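Spydx (Streptococcus pyogenes, PDB 2J43) binds alpha-glucans such as host lung glycogen through two tandem family 41 carbohydrate-binding modules cut from a larger, probably cell-wall-attached pullulanase. Local coordinates at residues A[128-133]-A[147-152]; A[24-29]-A[68-73]. All blocks are in the same frame, centred on the assembly; numbering follows the deposited sequence.

Interaction 1. Residues A[128-133]-A[147-152]; sequences LAVWTF and LDLSHK
Leu149 hooks its side chain over the early part of strand 128-133, and its path shows how a segment leaving the ladder can still be gripped by apolar contacts. Its CB lies 4.0 Å from the carbonyl oxygen Leu128 O. The first torsion sets CG beside the backbone N (chi1 -76°), where CG comes within 3.8 Å of Val130 CG2. At the fork, CD1 settles 4.0 Å from both Leu128 CB and Val130 CG2, and CD2 makes the closer approach, 3.7 Å from Val130 CG2. One valine methyl therefore meets the branch point and both of its arms, the two side chains crossing at about a right angle. Val130 offers that methyl because its other branch, CG1, takes the position anti to the backbone N (chi1 -172°). Val130 and Leu149 belong to the apolar interior of the second of two tandem modules, whose folds are beta-sandwiches of the transthyretin clan: Ile116, Val159, Phe172 and Ile174 also touch Val130. Leu147, partly exposed, packs on Val159 and Val161. Strand 128-134 runs between strands 147-153 and 170-176, antiparallel to both. The ladder with 147-152 is short. Val130 and Leu147 form its hydrogen-bonded pair, with Val130 N to Leu147 O and Leu147 N to Val130 O both 2.8 Å long; in the second bond the donor is tilted 32° from the carbonyl plane. Leu147 O also receives a CA-H contact from Ala129, in the non-hydrogen-bonded pair with Asp148. Further along, Thr132 CG2 meets Leu147 CD1 at 3.8 Å, again crossing at about a right angle. At the opposite end the pairing fades: Leu149 N reaches Leu128 O only through a weak bond of 3.5 Å, and a water bonded to Leu128 O, and weakly to Leu149 N, sits where 147-152 leaves the strand.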
# COMPACT_ATOMS: atom_id res chain seq x y z
N LEU A 128 -10.44 -14.37 15.98
CA LEU A 128 -9.40 -13.37 16.28
C LEU A 128 -10.07 -11.99 16.27
O LEU A 128 -11.02 -11.77 15.52
CB LEU A 128 -8.30 -13.45 15.23
CG LEU A 128 -7.53 -14.76 15.19
CD1 LEU A 128 -6.28 -14.60 14.26
CD2 LEU A 128 -7.12 -15.34 16.52
N ALA A 129 -9.56 -11.04 17.05
CA ALA A 129 -10.15 -9.70 17.12
C ALA A 129 -9.06 -8.70 17.37
O ALA A 129 -7.97 -9.06 17.82
CB ALA A 129 -11.15 -9.62 18.26
N VAL A 130 -9.38 -7.44 17.16
CA VAL A 130 -8.43 -6.34 17.37
C VAL A 130 -8.94 -5.49 18.52
O VAL A 130 -10.04 -4.96 18.47
CB VAL A 130 -8.27 -5.45 16.12
CG1 VAL A 130 -7.10 -4.45 16.39
CG2 VAL A 130 -8.02 -6.30 14.89
N TRP A 131 -8.12 -5.35 19.56
CA TRP A 131 -8.35 -4.43 20.66
C TRP A 131 -7.72 -3.08 20.28
O TRP A 131 -6.61 -3.06 19.82
CB TRP A 131 -7.67 -4.96 21.91
CG TRP A 131 -8.02 -4.21 23.13
CD1 TRP A 131 -7.23 -3.29 23.80
CD2 TRP A 131 -9.24 -4.29 23.89
NE1 TRP A 131 -7.89 -2.79 24.90
CE2 TRP A 131 -9.13 -3.38 24.98
CE3 TRP A 131 -10.44 -5.01 23.76
CZ2 TRP A 131 -10.16 -3.18 25.90
CZ3 TRP A 131 -11.45 -4.80 24.68
CH2 TRP A 131 -11.31 -3.90 25.72
N THR A 132 -8.46 -1.99 20.42
CA THR A 132 -7.99 -0.65 20.04
C THR A 132 -8.11 0.35 21.18
O THR A 132 -9.04 0.30 21.99
CB THR A 132 -8.80 -0.09 18.83
OG1 THR A 132 -10.18 0.05 19.21
CG2 THR A 132 -8.83 -1.09 17.67
N PHE A 133 -7.15 1.27 21.20
CA PHE A 133 -7.10 2.31 22.22
C PHE A 133 -6.21 3.46 21.76
O PHE A 133 -5.67 3.46 20.63
CB PHE A 133 -6.61 1.73 23.57
CG PHE A 133 -5.25 1.06 23.55
CD1 PHE A 133 -4.15 1.68 24.11
CD2 PHE A 133 -5.08 -0.22 23.02
CE1 PHE A 133 -2.92 1.07 24.16
CE2 PHE A 133 -3.84 -0.83 23.07
CZ PHE A 133 -2.76 -0.18 23.66
N LEU A 147 -12.61 -5.88 17.76
CA LEU A 147 -13.16 -5.83 16.43
C LEU A 147 -12.83 -7.11 15.70
O LEU A 147 -11.67 -7.54 15.64
CB LEU A 147 -12.58 -4.64 15.65
CG LEU A 147 -12.62 -3.26 16.32
CD1 LEU A 147 -11.81 -2.25 15.54
CD2 LEU A 147 -14.04 -2.78 16.58
N ASP A 148 -13.85 -7.74 15.11
CA ASP A 148 -13.63 -8.97 14.35
C ASP A 148 -12.69 -8.74 13.15
O ASP A 148 -12.75 -7.69 12.50
CB ASP A 148 -14.94 -9.52 13.76
CG ASP A 148 -15.94 -10.01 14.81
OD1 ASP A 148 -15.58 -10.46 15.90
OD2 ASP A 148 -17.15 -10.00 14.56
N LEU A 149 -11.88 -9.74 12.85
CA LEU A 149 -11.09 -9.80 11.63
C LEU A 149 -11.82 -10.68 10.58
O LEU A 149 -11.26 -11.66 10.04
CB LEU A 149 -9.71 -10.37 11.97
CG LEU A 149 -8.80 -9.33 12.67
CD1 LEU A 149 -7.63 -9.99 13.35
CD2 LEU A 149 -8.29 -8.27 11.74
N SER A 150 -13.06 -10.34 10.29
CA SER A 150 -13.86 -11.11 9.32
C SER A 150 -13.57 -10.67 7.87
O SER A 150 -13.82 -11.45 6.93
CB SER A 150 -15.35 -10.98 9.63
OG SER A 150 -15.73 -9.63 9.68
N HIS A 151 -13.06 -9.44 7.66
CA HIS A 151 -12.81 -9.00 6.29
C HIS A 151 -11.47 -9.58 5.86
O HIS A 151 -10.51 -9.56 6.65
CB HIS A 151 -12.76 -7.47 6.16
CG HIS A 151 -14.08 -6.79 6.38
ND1 HIS A 151 -14.54 -6.43 7.63
CD2 HIS A 151 -15.05 -6.42 5.50
CE1 HIS A 151 -15.72 -5.83 7.51
NE2 HIS A 151 -16.05 -5.81 6.23
N LYS A 152 -11.41 -10.11 4.64
CA LYS A 152 -10.20 -10.67 4.09
C LYS A 152 -9.77 -9.84 2.91
O LYS A 152 -10.56 -9.43 2.05
CB LYS A 152 -10.35 -12.16 3.72
CG LYS A 152 -10.92 -13.04 4.85
CD LYS A 152 -9.90 -13.28 5.97
CE LYS A 152 -10.46 -13.90 7.26
NZ LYS A 152 -11.94 -13.76 7.48
O HOH W 1 -12.25 -13.02 12.94
O HOH W 2 -13.69 -12.41 15.92

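Interaction 2. Residues A[24-29]-A[68-73]; sequences WVWGDV and SYLINN
Trp24 and Leu70 form a hydrogen-bonded antiparallel pair, the strand axes running at 166° to each other. Trp24 N gives a nearly straight bond to Leu70 O (2.9 Å), and Leu70 N answers in the carbonyl plane of Trp24 O. Above this pair the two side chains lie alongside, pointing the same way, with Trp24 CB 3.7 Å from Leu70 CD1. Farther out, Trp24 CE3 passes 3.8 Å from Asn72 ND2, an amide nitrogen held by its hydrogen bond to Pro37 O. Val25 comes next and turns to the other face, where its CG1 branch rests 4.1 Å from Tyr69 CB. Trp26 returns to the first face. Its CG sits between the backbone N and the carbonyl carbon (chi1 64°), which swings the indole across the partner strand. One ring face covers Ser68, whose CB makes a CH-pi contact over the five-membered ring, and Tyr69 N lies under the same face. The six-membered ring reaches on: Trp26 CZ3 is 3.5 Å from Tyr69 C and 3.8 Å from Leu70 CD2, and it meets the edge of the Trp24 ring in plane. Trp24 and Trp26 thus share a face, and a role for it in glucan binding would be consistent with the family. Beneath the indole, Trp26 N binds Ser68 O at 2.9 Å, the donor 40° out of the carbonyl plane, and Ser68 N returns to Trp26 O. Gly27 ends the strand, and Asp28 centres an inverse gamma turn, its OD2 accepting bonds from Gln65 N and Gln66 N. On the face away from the tryptophans, Tyr69 and Ile71 point inward onto Met7 and Phe9 of strand 4-9 in the other sheet. Within the sandwich, strand 21-27 lies between 41-42 and 66-73, and 83-86 flanks 66-73.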
# COMPACT_ATOMS: atom_id res chain seq x y z
N TRP A 24 7.35 7.07 -19.70
CA TRP A 24 8.77 7.11 -20.03
C TRP A 24 9.53 6.69 -18.76
O TRP A 24 9.31 7.26 -17.70
CB TRP A 24 9.16 8.53 -20.45
CG TRP A 24 10.61 8.65 -20.83
CD1 TRP A 24 11.68 8.86 -20.00
CD2 TRP A 24 11.12 8.59 -22.16
NE1 TRP A 24 12.84 8.89 -20.76
CE2 TRP A 24 12.52 8.71 -22.09
CE3 TRP A 24 10.52 8.41 -23.43
CZ2 TRP A 24 13.34 8.67 -23.22
CZ3 TRP A 24 11.33 8.37 -24.56
CH2 TRP A 24 12.73 8.50 -24.46
N VAL A 25 10.33 5.62 -18.83
CA VAL A 25 10.88 4.98 -17.64
C VAL A 25 12.41 4.82 -17.68
O VAL A 25 13.00 4.63 -18.74
CB VAL A 25 10.23 3.60 -17.38
CG1 VAL A 25 8.75 3.76 -17.13
CG2 VAL A 25 10.43 2.66 -18.56
N TRP A 26 13.01 4.91 -16.50
CA TRP A 26 14.42 4.64 -16.33
C TRP A 26 14.72 4.08 -14.97
O TRP A 26 13.81 3.76 -14.19
CB TRP A 26 15.21 5.87 -16.67
CG TRP A 26 15.04 7.12 -15.80
CD1 TRP A 26 15.93 7.58 -14.88
CD2 TRP A 26 13.97 8.13 -15.83
NE1 TRP A 26 15.50 8.75 -14.33
CE2 TRP A 26 14.33 9.14 -14.90
CE3 TRP A 26 12.78 8.29 -16.53
CZ2 TRP A 26 13.54 10.26 -14.65
CZ3 TRP A 26 12.01 9.41 -16.28
CH2 TRP A 26 12.38 10.36 -15.34
N GLY A 27 15.99 3.91 -14.64
CA GLY A 27 16.35 3.20 -13.43
C GLY A 27 16.26 1.69 -13.66
O GLY A 27 16.60 1.18 -14.71
N ASP A 28 15.79 0.99 -12.64
CA ASP A 28 15.90 -0.47 -12.58
C ASP A 28 14.75 -1.15 -13.30
O ASP A 28 14.10 -2.04 -12.77
CB ASP A 28 16.02 -0.94 -11.12
CG ASP A 28 17.28 -0.43 -10.47
OD1 ASP A 28 18.32 -0.31 -11.16
OD2 ASP A 28 17.30 -0.11 -9.28
N VAL A 29 14.50 -0.73 -14.52
CA VAL A 29 13.51 -1.28 -15.42
C VAL A 29 14.25 -2.17 -16.45
O VAL A 29 15.47 -2.02 -16.64
CB VAL A 29 12.66 -0.17 -16.11
CG1 VAL A 29 11.87 0.59 -15.08
CG2 VAL A 29 13.48 0.81 -16.90
N SER A 68 12.41 5.14 -12.00
CA SER A 68 12.04 6.48 -12.27
C SER A 68 11.14 6.51 -13.49
O SER A 68 11.19 5.66 -14.37
CB SER A 68 13.27 7.36 -12.50
OG SER A 68 14.09 7.40 -11.31
N TYR A 69 10.33 7.56 -13.56
CA TYR A 69 9.35 7.65 -14.62
C TYR A 69 8.85 9.08 -14.78
O TYR A 69 8.98 9.97 -13.90
CB TYR A 69 8.13 6.71 -14.38
CG TYR A 69 7.21 7.27 -13.33
CD1 TYR A 69 6.10 8.05 -13.68
CD2 TYR A 69 7.48 7.05 -11.98
CE1 TYR A 69 5.32 8.60 -12.65
CE2 TYR A 69 6.64 7.59 -10.97
CZ TYR A 69 5.60 8.35 -11.34
OH TYR A 69 4.82 8.91 -10.34
N LEU A 70 8.23 9.29 -15.92
CA LEU A 70 7.45 10.49 -16.17
C LEU A 70 6.36 10.14 -17.16
O LEU A 70 6.46 9.12 -17.83
CB LEU A 70 8.31 11.65 -16.67
CG LEU A 70 9.01 11.43 -18.00
CD1 LEU A 70 8.05 11.82 -19.13
CD2 LEU A 70 10.31 12.21 -18.14
N ILE A 71 5.37 11.01 -17.26
CA ILE A 71 4.30 10.89 -18.27
C ILE A 71 4.55 12.00 -19.26
O ILE A 71 4.64 13.19 -18.87
CB ILE A 71 2.86 10.99 -17.65
CG1 ILE A 71 2.62 9.82 -16.71
CG2 ILE A 71 1.77 11.01 -18.76
CD1 ILE A 71 1.31 9.84 -16.01
N ASN A 72 4.65 11.66 -20.53
CA ASN A 72 4.87 12.63 -21.59
C ASN A 72 3.73 12.57 -22.58
O ASN A 72 2.79 11.82 -22.38
CB ASN A 72 6.24 12.44 -22.30
CG ASN A 72 6.38 11.15 -23.15
OD1 ASN A 72 5.39 10.52 -23.47
ND2 ASN A 72 7.61 10.84 -23.63
N ASN A 73 3.81 13.45 -23.57
CA ASN A 73 2.91 13.36 -24.71
C ASN A 73 3.69 13.40 -26.00
O ASN A 73 4.92 13.52 -26.02
CB ASN A 73 1.82 14.41 -24.64
CG ASN A 73 2.37 15.83 -24.76
OD1 ASN A 73 3.50 16.04 -25.21
ND2 ASN A 73 1.55 16.80 -24.36

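Interactions 1 and 2 belong to separate modules on opposite sides of the chain's centre; their centres are 40 Å apart and their nearest atoms about 27 Å, so neither touches the other. They nevertheless sample related strands. Trp131 meets Trp143 edge-to-face as Trp24 meets Trp36, and the bond from Thr132 N to Thr140 OG1 recurs between Val25 N and Ser33 OG. Strands 128-134 and 21-27 thus appear equivalent, but interaction 1 joins one to 147-153, whereas interaction 2 joins the other to 66-73, which probably corresponds to 170-176. Two modules in tandem are consistent with binding a branched polymer such as glycogen, though where the sites lie is inferred from the family.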